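Local coordinates for protein EKC/KEOPS complex subunit GON7 (PDB 4WXA) that probably supports the catalytic subunit KAE1 within the EKC/KEOPS complex, which is required to form the threonylcarbamoyl group on adenosine 37 of tRNAs reading codons that begin with adenine, at residues K2-A6 with Q73-L77. Residues are numbered along the deposited sequence; the frame is centred on the assembly and turned at random.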
loop_
_atom_site.group_PDB
_atom_site.type_symbol
_atom_site.label_atom_id
_atom_site.label_comp_id
_atom_site.label_asym_id
_atom_site.label_seq_id
_atom_site.Cartn_x
_atom_site.Cartn_y
_atom_site.Cartn_z
ATOM N N LYS D 2 -7.528 -18.841 -3.909
ATOM C CA LYS D 2 -7.162 -18.026 -2.721
ATOM C C LYS D 2 -7.463 -16.551 -2.991
ATOM O O LYS D 2 -7.501 -16.127 -4.113
ATOM C CB LYS D 2 -5.675 -18.222 -2.371
ATOM C CG LYS D 2 -5.369 -19.518 -1.631
ATOM C CD LYS D 2 -5.866 -19.448 -0.182
ATOM C CE LYS D 2 -6.024 -20.821 0.449
ATOM N NZ LYS D 2 -4.758 -21.598 0.303
ATOM N N LEU D 3 -7.702 -15.771 -1.954
ATOM C CA LEU D 3 -8.001 -14.370 -2.134
ATOM C C LEU D 3 -6.730 -13.534 -2.063
ATOM O O LEU D 3 -5.737 -13.937 -1.476
ATOM C CB LEU D 3 -8.928 -13.903 -1.040
ATOM C CG LEU D 3 -10.150 -14.753 -0.701
ATOM C CD1 LEU D 3 -10.686 -14.367 0.680
ATOM C CD2 LEU D 3 -11.197 -14.541 -1.776
ATOM N N PRO D 4 -6.775 -12.343 -2.632
ATOM C CA PRO D 4 -5.691 -11.463 -2.325
ATOM C C PRO D 4 -5.699 -11.096 -0.850
ATOM O O PRO D 4 -6.763 -10.955 -0.329
ATOM C CB PRO D 4 -5.985 -10.240 -3.186
ATOM C CG PRO D 4 -7.444 -10.258 -3.384
ATOM C CD PRO D 4 -7.837 -11.696 -3.406
ATOM N N VAL D 5 -4.528 -10.931 -0.212
ATOM C CA VAL D 5 -4.467 -10.502 1.185
ATOM C C VAL D 5 -3.386 -9.439 1.437
ATOM O O VAL D 5 -2.552 -9.152 0.585
ATOM C CB VAL D 5 -4.175 -11.689 2.147
ATOM C CG1 VAL D 5 -5.278 -12.758 2.066
ATOM C CG2 VAL D 5 -2.779 -12.250 1.868
ATOM N N ALA D 6 -3.424 -8.874 2.634
ATOM C CA ALA D 6 -2.420 -7.956 3.054
ATOM C C ALA D 6 -2.163 -8.024 4.543
ATOM O O ALA D 6 -3.064 -8.329 5.313
ATOM C CB ALA D 6 -2.846 -6.582 2.679
ATOM N N GLN D 73 -12.015 -7.650 -5.809
ATOM C CA GLN D 73 -11.454 -7.920 -4.502
ATOM C C GLN D 73 -10.309 -6.945 -4.203
ATOM O O GLN D 73 -10.149 -6.493 -3.053
ATOM C CB GLN D 73 -10.965 -9.340 -4.394
ATOM C CG GLN D 73 -12.048 -10.373 -4.267
ATOM C CD GLN D 73 -11.572 -11.749 -4.692
ATOM O OE1 GLN D 73 -10.549 -11.893 -5.377
ATOM N NE2 GLN D 73 -12.299 -12.767 -4.284
ATOM N N LEU D 74 -9.505 -6.616 -5.209
ATOM C CA LEU D 74 -8.398 -5.707 -4.954
ATOM C C LEU D 74 -8.915 -4.334 -4.678
ATOM O O LEU D 74 -8.294 -3.582 -3.968
ATOM C CB LEU D 74 -7.482 -5.591 -6.153
ATOM C CG LEU D 74 -6.548 -6.748 -6.410
ATOM C CD1 LEU D 74 -5.805 -6.501 -7.720
ATOM C CD2 LEU D 74 -5.612 -6.912 -5.227
ATOM N N THR D 75 -10.029 -3.983 -5.295
ATOM C CA THR D 75 -10.612 -2.674 -5.041
ATOM C C THR D 75 -11.113 -2.561 -3.576
ATOM O O THR D 75 -10.954 -1.540 -2.934
ATOM C CB THR D 75 -11.737 -2.364 -6.042
ATOM O OG1 THR D 75 -11.162 -2.168 -7.346
ATOM C CG2 THR D 75 -12.488 -1.087 -5.614
ATOM N N GLY D 76 -11.673 -3.645 -3.070
ATOM C CA GLY D 76 -12.124 -3.733 -1.701
ATOM C C GLY D 76 -10.990 -3.742 -0.705
ATOM O O GLY D 76 -11.101 -3.184 0.397
ATOM N N LEU D 77 -9.887 -4.369 -1.081
ATOM C CA LEU D 77 -8.738 -4.418 -0.184
ATOM C C LEU D 77 -8.138 -3.004 -0.057
ATOM O O LEU D 77 -7.730 -2.575 0.997
ATOM C CB LEU D 77 -7.717 -5.422 -0.740
ATOM C CG LEU D 77 -6.694 -6.091 0.163
ATOM C CD1 LEU D 77 -7.425 -6.786 1.314
ATOM C CD2 LEU D 77 -5.856 -7.082 -0.651
#
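Pro-4 packs its ring against Gln-73, Leu-74 and Leu-77, one helical turn facing the loop that leads into strand 5-10. In this tight, buried part Pro-4 CB meets two leucine methyls of the helix, 3.9 Å from Leu-74 CD2 and 4.1 Å from Leu-77 CD2. With chi1 at -157°, CG opposite the backbone N, Leu-77 swings CD2 to 4.0 Å from Val-5 C. At the ring's CG corner, Gln-73 CB rests 3.8 Å from Pro-4 CG. Gln-73 then runs out extended, crossing the proline at about a right angle, and its amide oxygen OE1 comes to 3.4 Å from Pro-4 CD. The looser, solvent side begins at the amide, where Gln-73 NE2 meets a methyl, Leu-3 CD2, at 3.3 Å; Leu-3 itself is exposed. Cutting Gln-73 back to an alanine would remove the arm beyond CB and is likely to leave Pro-4 CD and the Leu-3 methyl without their partner on the helix. The contact thus lays the loop and the first strand residues, Val-5 and Ala-6, on helix 66-94. Phe-18 of strand 14-18 touches Ala-6 and Leu-77, while a PCC1 strand pairs antiparallel with Val-5 and Ala-6, carrying the sheet across the interface.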